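Hypothetical protein TTHA1785 (PDB 2EPG) probably joins RNA ends as a GTP- and manganese-dependent RtcB-type RNA ligase, acting on 2',3'-cyclic phosphate or 3'-phosphate and 5'-hydroxyl termini. Local coordinates at residues D106-V111 and A299-A304; V111-S116 and R332-L337; V219-E224 and R480-V485. One frame throughout, in Å; residues are numbered along the deposited sequence.

Interaction 1: residues D106-V111 and A299-A304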
loop_
_atom_site.group_PDB
_atom_site.type_symbol
_atom_site.label_atom_id
_atom_site.label_comp_id
_atom_site.label_asym_id
_atom_site.label_seq_id
_atom_site.Cartn_x
_atom_site.Cartn_y
_atom_site.Cartn_z
ATOM N N ASP A 106 9.947 2.119 2.949
ATOM C CA ASP A 106 8.889 3.105 3.089
ATOM C C ASP A 106 7.642 2.471 3.720
ATOM O O ASP A 106 6.723 2.044 3.035
ATOM C CB ASP A 106 8.545 3.748 1.754
ATOM C CG ASP A 106 7.652 4.979 1.923
ATOM O OD1 ASP A 106 7.429 5.708 0.930
ATOM O OD2 ASP A 106 7.167 5.215 3.051
ATOM N N ILE A 107 7.646 2.409 5.047
ATOM C CA ILE A 107 6.556 1.837 5.815
ATOM C C ILE A 107 5.256 2.545 5.526
ATOM O O ILE A 107 5.147 3.772 5.619
ATOM C CB ILE A 107 6.862 1.882 7.322
ATOM C CG1 ILE A 107 8.125 1.049 7.588
ATOM C CG2 ILE A 107 5.659 1.332 8.138
ATOM C CD1 ILE A 107 8.671 1.145 9.014
ATOM N N ASN A 108 4.267 1.734 5.176
ATOM C CA ASN A 108 2.933 2.191 4.815
ATOM C C ASN A 108 2.921 3.166 3.666
ATOM O O ASN A 108 2.115 4.092 3.643
ATOM C CB ASN A 108 2.159 2.789 5.989
ATOM C CG ASN A 108 0.665 3.011 5.654
ATOM O OD1 ASN A 108 0.187 2.623 4.571
ATOM N ND2 ASN A 108 -0.071 3.628 6.578
ATOM N N CYS A 109 3.852 2.988 2.731
ATOM C CA CYS A 109 3.819 3.778 1.512
ATOM C C CYS A 109 2.479 3.196 1.052
ATOM O O CYS A 109 2.276 1.970 1.117
ATOM C CB CYS A 109 4.922 3.336 0.537
ATOM S SG CYS A 109 4.713 3.949 -1.174
ATOM N N GLY A 110 1.556 4.041 0.625
ATOM C CA GLY A 110 0.270 3.508 0.234
ATOM C C GLY A 110 -0.498 4.394 -0.712
ATOM O O GLY A 110 0.059 5.325 -1.292
ATOM N N VAL A 111 -1.794 4.121 -0.833
ATOM C CA VAL A 111 -2.624 4.859 -1.761
ATOM C C VAL A 111 -3.975 5.261 -1.201
ATOM O O VAL A 111 -4.622 4.479 -0.515
ATOM C CB VAL A 111 -2.900 3.996 -3.027
ATOM C CG1 VAL A 111 -3.604 4.817 -4.084
ATOM C CG2 VAL A 111 -1.591 3.409 -3.556
ATOM N N ALA A 299 3.870 3.121 14.427
ATOM C CA ALA A 299 3.896 4.577 14.575
ATOM C C ALA A 299 4.186 5.193 13.206
ATOM O O ALA A 299 3.570 6.177 12.807
ATOM C CB ALA A 299 4.974 4.995 15.597
ATOM N N ALA A 300 5.117 4.594 12.476
ATOM C CA ALA A 300 5.442 5.092 11.156
ATOM C C ALA A 300 4.204 4.949 10.251
ATOM O O ALA A 300 3.872 5.852 9.484
ATOM C CB ALA A 300 6.611 4.306 10.586
ATOM N N ALA A 301 3.518 3.812 10.344
ATOM C CA ALA A 301 2.334 3.603 9.519
ATOM C C ALA A 301 1.261 4.655 9.822
ATOM O O ALA A 301 0.630 5.180 8.913
ATOM C CB ALA A 301 1.779 2.184 9.740
ATOM N N ASN A 302 1.053 4.957 11.097
ATOM C CA ASN A 302 0.048 5.940 11.491
ATOM C C ASN A 302 0.411 7.310 10.954
ATOM O O ASN A 302 -0.466 8.111 10.626
ATOM C CB ASN A 302 -0.090 5.986 13.025
ATOM C CG ASN A 302 -0.701 4.716 13.588
ATOM O OD1 ASN A 302 -0.645 4.447 14.804
ATOM N ND2 ASN A 302 -1.308 3.930 12.708
ATOM N N PHE A 303 1.709 7.573 10.863
ATOM C CA PHE A 303 2.184 8.837 10.343
ATOM C C PHE A 303 1.844 8.892 8.859
ATOM O O PHE A 303 1.361 9.911 8.347
ATOM C CB PHE A 303 3.701 8.965 10.540
ATOM C CG PHE A 303 4.270 10.250 10.000
ATOM C CD1 PHE A 303 3.966 11.466 10.598
ATOM C CD2 PHE A 303 5.096 10.245 8.885
ATOM C CE1 PHE A 303 4.480 12.658 10.093
ATOM C CE2 PHE A 303 5.611 11.430 8.372
ATOM C CZ PHE A 303 5.302 12.639 8.979
ATOM N N ALA A 304 2.083 7.786 8.164
ATOM C CA ALA A 304 1.776 7.733 6.731
ATOM C C ALA A 304 0.266 7.898 6.527
ATOM O O ALA A 304 -0.173 8.585 5.610
ATOM C CB ALA A 304 2.266 6.397 6.114
#

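Interaction 2: residues V111-S116 and R332-L337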
loop_
_atom_site.group_PDB
_atom_site.type_symbol
_atom_site.label_atom_id
_atom_site.label_comp_id
_atom_site.label_asym_id
_atom_site.label_seq_id
_atom_site.Cartn_x
_atom_site.Cartn_y
_atom_site.Cartn_z
ATOM N N VAL A 111 -1.794 4.121 -0.833
ATOM C CA VAL A 111 -2.624 4.859 -1.761
ATOM C C VAL A 111 -3.975 5.261 -1.201
ATOM O O VAL A 111 -4.622 4.479 -0.515
ATOM C CB VAL A 111 -2.900 3.996 -3.027
ATOM C CG1 VAL A 111 -3.604 4.817 -4.084
ATOM C CG2 VAL A 111 -1.591 3.409 -3.556
ATOM N N ARG A 112 -4.396 6.482 -1.505
ATOM C CA ARG A 112 -5.716 6.930 -1.113
ATOM C C ARG A 112 -6.414 7.368 -2.401
ATOM O O ARG A 112 -5.810 8.057 -3.241
ATOM C CB ARG A 112 -5.673 8.117 -0.154
ATOM C CG ARG A 112 -7.069 8.714 0.060
ATOM C CD ARG A 112 -7.176 9.753 1.172
ATOM N NE ARG A 112 -6.905 9.236 2.514
ATOM C CZ ARG A 112 -7.373 9.806 3.624
ATOM N NH1 ARG A 112 -7.092 9.315 4.824
ATOM N NH2 ARG A 112 -8.167 10.855 3.531
ATOM N N LEU A 113 -7.670 6.960 -2.564
ATOM C CA LEU A 113 -8.435 7.369 -3.728
ATOM C C LEU A 113 -9.673 8.151 -3.285
ATOM O O LEU A 113 -10.495 7.650 -2.504
ATOM C CB LEU A 113 -8.881 6.159 -4.567
ATOM C CG LEU A 113 -9.660 6.489 -5.855
ATOM C CD1 LEU A 113 -8.763 7.235 -6.851
ATOM C CD2 LEU A 113 -10.141 5.210 -6.515
ATOM N N LEU A 114 -9.785 9.385 -3.773
ATOM C CA LEU A 114 -10.939 10.217 -3.485
ATOM C C LEU A 114 -11.851 10.092 -4.720
ATOM O O LEU A 114 -11.360 10.027 -5.852
ATOM C CB LEU A 114 -10.522 11.692 -3.298
ATOM C CG LEU A 114 -9.476 12.052 -2.233
ATOM C CD1 LEU A 114 -9.286 13.573 -2.170
ATOM C CD2 LEU A 114 -9.931 11.522 -0.881
ATOM N N ALA A 115 -13.161 10.042 -4.490
ATOM C CA ALA A 115 -14.144 9.941 -5.563
ATOM C C ALA A 115 -15.058 11.159 -5.453
ATOM O O ALA A 115 -15.594 11.428 -4.381
ATOM C CB ALA A 115 -14.957 8.657 -5.406
ATOM N N SER A 116 -15.254 11.884 -6.548
ATOM C CA SER A 116 -16.081 13.092 -6.505
ATOM C C SER A 116 -17.415 12.978 -7.250
ATOM O O SER A 116 -17.696 11.956 -7.881
ATOM C CB SER A 116 -15.315 14.257 -7.113
ATOM O OG SER A 116 -15.306 14.129 -8.526
ATOM N N ARG A 332 -15.106 12.391 -1.590
ATOM C CA ARG A 332 -15.127 11.485 -0.455
ATOM C C ARG A 332 -14.027 10.460 -0.589
ATOM O O ARG A 332 -13.561 10.195 -1.697
ATOM C CB ARG A 332 -16.468 10.752 -0.370
ATOM C CG ARG A 332 -17.689 11.657 -0.337
ATOM C CD ARG A 332 -18.946 10.816 -0.209
ATOM N NE ARG A 332 -20.160 11.553 -0.542
ATOM C CZ ARG A 332 -21.362 10.986 -0.629
ATOM N NH1 ARG A 332 -22.428 11.720 -0.941
ATOM N NH2 ARG A 332 -21.494 9.678 -0.403
ATOM N N VAL A 333 -13.616 9.889 0.542
ATOM C CA VAL A 333 -12.603 8.854 0.529
ATOM C C VAL A 333 -13.298 7.551 0.098
ATOM O O VAL A 333 -14.197 7.063 0.787
ATOM C CB VAL A 333 -11.990 8.656 1.932
ATOM C CG1 VAL A 333 -11.007 7.494 1.912
ATOM C CG2 VAL A 333 -11.277 9.967 2.387
ATOM N N LEU A 334 -12.916 7.019 -1.060
ATOM C CA LEU A 334 -13.480 5.760 -1.528
ATOM C C LEU A 334 -12.785 4.708 -0.665
ATOM O O LEU A 334 -13.436 3.886 -0.012
ATOM C CB LEU A 334 -13.175 5.571 -3.015
ATOM C CG LEU A 334 -13.860 4.378 -3.691
ATOM C CD1 LEU A 334 -13.999 4.660 -5.178
ATOM C CD2 LEU A 334 -13.058 3.097 -3.428
ATOM N N TYR A 335 -11.456 4.742 -0.657
ATOM C CA TYR A 335 -10.682 3.849 0.215
ATOM C C TYR A 335 -9.246 4.360 0.349
ATOM O O TYR A 335 -8.812 5.237 -0.398
ATOM C CB TYR A 335 -10.656 2.401 -0.312
ATOM C CG TYR A 335 -10.467 1.406 0.805
ATOM C CD1 TYR A 335 -11.362 1.363 1.873
ATOM C CD2 TYR A 335 -9.399 0.518 0.815
ATOM C CE1 TYR A 335 -11.184 0.460 2.923
ATOM C CE2 TYR A 335 -9.231 -0.386 1.855
ATOM C CZ TYR A 335 -10.130 -0.403 2.904
ATOM O OH TYR A 335 -9.967 -1.294 3.942
ATOM N N ASP A 336 -8.516 3.802 1.306
ATOM C CA ASP A 336 -7.120 4.157 1.533
ATOM C C ASP A 336 -6.460 2.910 2.133
ATOM O O ASP A 336 -6.922 2.390 3.151
ATOM C CB ASP A 336 -7.047 5.369 2.484
ATOM C CG ASP A 336 -5.611 5.746 2.875
ATOM O OD1 ASP A 336 -5.291 6.953 2.848
ATOM O OD2 ASP A 336 -4.810 4.852 3.234
ATOM N N LEU A 337 -5.401 2.414 1.492
ATOM C CA LEU A 337 -4.720 1.225 1.985
ATOM C C LEU A 337 -3.219 1.235 1.736
ATOM O O LEU A 337 -2.717 1.904 0.838
ATOM C CB LEU A 337 -5.320 -0.053 1.368
ATOM C CG LEU A 337 -4.855 -0.473 -0.040
ATOM C CD1 LEU A 337 -5.536 -1.789 -0.453
ATOM C CD2 LEU A 337 -5.182 0.635 -1.043
HETATM O O HOH W 1 -4.879 7.660 5.433
#

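Interaction 3: residues V219-E224 and R480-V485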
loop_
_atom_site.group_PDB
_atom_site.type_symbol
_atom_site.label_atom_id
_atom_site.label_comp_id
_atom_site.label_asym_id
_atom_site.label_seq_id
_atom_site.Cartn_x
_atom_site.Cartn_y
_atom_site.Cartn_z
ATOM N N VAL A 219 -5.174 13.724 -10.590
ATOM C CA VAL A 219 -6.599 13.922 -10.810
ATOM C C VAL A 219 -6.842 13.060 -12.045
ATOM O O VAL A 219 -6.119 13.184 -13.037
ATOM C CB VAL A 219 -6.934 15.377 -11.147
ATOM C CG1 VAL A 219 -8.456 15.540 -11.275
ATOM C CG2 VAL A 219 -6.377 16.296 -10.075
ATOM N N GLN A 220 -7.843 12.192 -11.978
ATOM C CA GLN A 220 -8.121 11.273 -13.073
ATOM C C GLN A 220 -9.626 11.188 -13.308
ATOM O O GLN A 220 -10.437 11.846 -12.630
ATOM C CB GLN A 220 -7.633 9.853 -12.695
ATOM C CG GLN A 220 -6.465 9.782 -11.706
ATOM C CD GLN A 220 -6.466 8.515 -10.830
ATOM O OE1 GLN A 220 -7.368 8.307 -10.001
ATOM N NE2 GLN A 220 -5.459 7.672 -11.012
ATOM N N TYR A 221 -10.000 10.373 -14.284
ATOM C CA TYR A 221 -11.408 10.140 -14.537
ATOM C C TYR A 221 -11.563 8.644 -14.784
ATOM O O TYR A 221 -10.638 7.979 -15.247
ATOM C CB TYR A 221 -11.935 10.979 -15.719
ATOM C CG TYR A 221 -11.370 10.650 -17.088
ATOM C CD1 TYR A 221 -10.212 11.276 -17.561
ATOM C CD2 TYR A 221 -12.013 9.734 -17.920
ATOM C CE1 TYR A 221 -9.711 10.999 -18.828
ATOM C CE2 TYR A 221 -11.524 9.449 -19.183
ATOM C CZ TYR A 221 -10.375 10.084 -19.633
ATOM O OH TYR A 221 -9.896 9.792 -20.884
ATOM N N VAL A 222 -12.716 8.106 -14.419
ATOM C CA VAL A 222 -12.977 6.688 -14.613
ATOM C C VAL A 222 -13.252 6.522 -16.111
ATOM O O VAL A 222 -14.180 7.137 -16.626
ATOM C CB VAL A 222 -14.219 6.261 -13.798
ATOM C CG1 VAL A 222 -14.537 4.806 -14.049
ATOM C CG2 VAL A 222 -13.975 6.511 -12.313
ATOM N N ASP A 223 -12.446 5.739 -16.826
ATOM C CA ASP A 223 -12.722 5.584 -18.251
ATOM C C ASP A 223 -13.329 4.225 -18.609
ATOM O O ASP A 223 -13.741 4.006 -19.749
ATOM C CB ASP A 223 -11.472 5.872 -19.107
ATOM C CG ASP A 223 -10.581 4.666 -19.295
ATOM O OD1 ASP A 223 -9.746 4.691 -20.226
ATOM O OD2 ASP A 223 -10.695 3.701 -18.519
ATOM N N GLU A 224 -13.407 3.324 -17.631
ATOM C CA GLU A 224 -13.988 2.020 -17.883
ATOM C C GLU A 224 -14.506 1.386 -16.596
ATOM O O GLU A 224 -13.870 1.484 -15.541
ATOM C CB GLU A 224 -12.942 1.112 -18.542
ATOM C CG GLU A 224 -13.527 0.010 -19.412
ATOM C CD GLU A 224 -12.622 -0.352 -20.584
ATOM O OE1 GLU A 224 -11.576 -1.003 -20.358
ATOM O OE2 GLU A 224 -12.959 0.031 -21.731
ATOM N N ARG A 480 -7.928 6.946 -15.750
ATOM C CA ARG A 480 -6.958 7.580 -16.634
ATOM C C ARG A 480 -6.580 8.947 -16.044
ATOM O O ARG A 480 -7.445 9.727 -15.647
ATOM C CB ARG A 480 -7.563 7.726 -18.033
ATOM C CG ARG A 480 -6.578 8.221 -19.075
ATOM C CD ARG A 480 -7.050 7.930 -20.493
ATOM N NE ARG A 480 -5.998 8.269 -21.443
ATOM C CZ ARG A 480 -5.608 9.512 -21.706
ATOM N NH1 ARG A 480 -4.630 9.732 -22.576
ATOM N NH2 ARG A 480 -6.214 10.542 -21.118
ATOM N N PRO A 481 -5.278 9.250 -15.967
ATOM C CA PRO A 481 -4.814 10.529 -15.414
ATOM C C PRO A 481 -5.006 11.741 -16.318
ATOM O O PRO A 481 -4.931 11.628 -17.540
ATOM C CB PRO A 481 -3.339 10.266 -15.135
ATOM C CG PRO A 481 -2.960 9.348 -16.253
ATOM C CD PRO A 481 -4.136 8.394 -16.347
ATOM N N LEU A 482 -5.260 12.891 -15.695
ATOM C CA LEU A 482 -5.444 14.156 -16.398
ATOM C C LEU A 482 -4.391 15.144 -15.919
ATOM O O LEU A 482 -3.842 15.907 -16.709
ATOM C CB LEU A 482 -6.821 14.751 -16.100
ATOM C CG LEU A 482 -8.044 14.082 -16.717
ATOM C CD1 LEU A 482 -9.283 14.500 -15.949
ATOM C CD2 LEU A 482 -8.149 14.461 -18.181
ATOM N N ILE A 483 -4.143 15.128 -14.609
ATOM C CA ILE A 483 -3.172 16.012 -13.973
ATOM C C ILE A 483 -2.265 15.220 -13.049
ATOM O O ILE A 483 -2.742 14.437 -12.226
ATOM C CB ILE A 483 -3.840 17.088 -13.093
ATOM C CG1 ILE A 483 -4.777 17.962 -13.920
ATOM C CG2 ILE A 483 -2.762 17.941 -12.431
ATOM C CD1 ILE A 483 -5.592 18.924 -13.061
ATOM N N VAL A 484 -0.962 15.447 -13.165
ATOM C CA VAL A 484 0.002 14.758 -12.322
ATOM C C VAL A 484 0.819 15.785 -11.543
ATOM O O VAL A 484 1.433 16.677 -12.134
ATOM C CB VAL A 484 0.960 13.870 -13.163
ATOM C CG1 VAL A 484 2.070 13.334 -12.278
ATOM C CG2 VAL A 484 0.193 12.691 -13.787
ATOM N N VAL A 485 0.795 15.669 -10.218
ATOM C CA VAL A 485 1.544 16.556 -9.330
ATOM C C VAL A 485 2.592 15.688 -8.623
ATOM O O VAL A 485 2.238 14.759 -7.881
ATOM C CB VAL A 485 0.623 17.209 -8.266
ATOM C CG1 VAL A 485 1.447 18.066 -7.312
ATOM C CG2 VAL A 485 -0.444 18.055 -8.948
#

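Interaction 1: residues D106-V111 and A299-A304
I107 and N108, the two central residues of a type II beta turn from D106 to C109, lie against helix 288-321, with the CA atoms of N108 and A301 4.9 Å apart. The turn is closed by its own bond, C109 N to D106 O, and N108 takes the positive phi expected at its third position. N108 carries the polar half of the contact. With CG anti to the backbone N (chi1 -169°), its amide reaches past the CB of A304 to the helix backbone, where ND2 gives a hydrogen bond to A301 O at 2.9 Å. The bond is bent (154° at the hydrogen); A301 O lies close to the plane of the N108 amide, whereas ND2 stands 30° out of the carbonyl plane. The methyl of A304 packs against the N108 backbone, CB to N108 O 3.4 Å. I107 supplies the apolar half: its CG2 branch sits over A300 and A301, 4.0 Å from A300 CB, and V256 and M297 add to its surroundings. The small side chains of A300, A301 and A304 let the turn lie close to the helix. N108 O is also bound by R308 farther along this helix, while D106, a predicted manganese ligand, bonds S249 N through OD2. The amide bond from N108 thus ties a largely buried turn to helix 288-321, beside the predicted manganese site, and gives A301 O a side-chain donor.

Interaction 2: residues V111-S116 and R332-L337
V111 pairs with L337 at one end of an antiparallel strand pair that is interrupted by a classic beta bulge. V111 N bonds L337 O at 2.9 Å, and V111 O accepts from L337 N in return. The V111 side chain lies beside H339 and P384, both predicted to bind GMP, so the pairing probably borders the nucleotide site. R112 stands opposite D336 in a non-hydrogen-bonded pair, and the two side chains form a salt bridge. The arginine chain, extended at first, bends at chi3 (-64°), which brings NE edge-on to D336 OD1 at 2.8 Å in a nearly straight bond (177°). OD1 uses its anti lone pair, and the carboxylate stands almost upright to the guanidinium, the planes 83° apart. A water accepts from R112 NH1 at 2.8 Å and donates to D336 OD1 at 2.7 Å. R308 holds the other oxygen of D336, so this buried carboxylate is shared by two arginines. At L113 the register shifts: its N bonds Y335 O, its O takes L334 N, and two residues, L334 and Y335, stand against this single one. L113 and L334 lie side by side on the surface that meets strand 380-383. On the other surface, beside helix 288-321, L114 CD2 meets V333 CG2 at 3.9 Å. A115 and R332 are bonded in both directions, and A115 CB touches L334 CD1 at 4.1 Å.

Interaction 3: residues V219-E224 and R480-V485
V219 O takes two neighbouring backbone N-H groups at once, from L482 N at 2.8 Å and from I483 N at 3.2 Å, because two residues, L482 and I483, stand against the single V219 in a classic beta bulge. The antiparallel strands shift register there, and the 480-485 chain turns a corner at L482. On one side of the bulge V219 N returns a bond to I483 O, and V219 CG2 lies beside I483 CB at 4.0 Å. On the other, Y221 and R480 form a hydrogen-bonded pair, R480 N reaching Y221 O at 2.9 Å. The Y221 ring leans back over the partner strand because CG sits between the backbone N and the carbonyl carbon (chi1 66°). R480 CB lies over one face in a CH-pi contact, 4.2 Å from the Y221 ring centroid, and the extended arginine chain runs on until its CD is 3.4 Å from Y221 OH. L482 comes at the ring edge, its CG 3.6 Å from Y221 CD1. Replacing Y221 by an alanine would probably open a gap between L482 and the aliphatic part of R480, leaving the arginine chain freer to move. Q220 turns to the opposite surface, where OE1 bonds T242 and NE2 bonds E218, a residue predicted to bind GMP. D223 is in a salt bridge with R478, and R480 NH1 bonds R437 O. Backbone bonds therefore carry the strand pairing through the bulge, while the tyrosine gains from R480 mainly contacts with its carbon chain and not a charge pairing.

Interactions 1 and 2 share V111 and follow one another along strand 110-119: the turn leading into it meets helix 288-321, and the strand itself pairs with 332-347. Both are buried, apart from exposed R332 at the end of interaction 2; R308 of that helix serves each, through N108 O in interaction 1 and D336 in interaction 2. Interaction 3, centred about 19 Å from the middle of the chain against 8 and 13 Å for the others, is partly exposed around Y221, D223 and R480. It touches interaction 2 where L113 packs on Q220. Interactions 2 and 3 both contain a classic bulge, yet the former adds a buried salt bridge and the latter CH-pi packing, whereas interaction 1 has a single amide-to-helix bond.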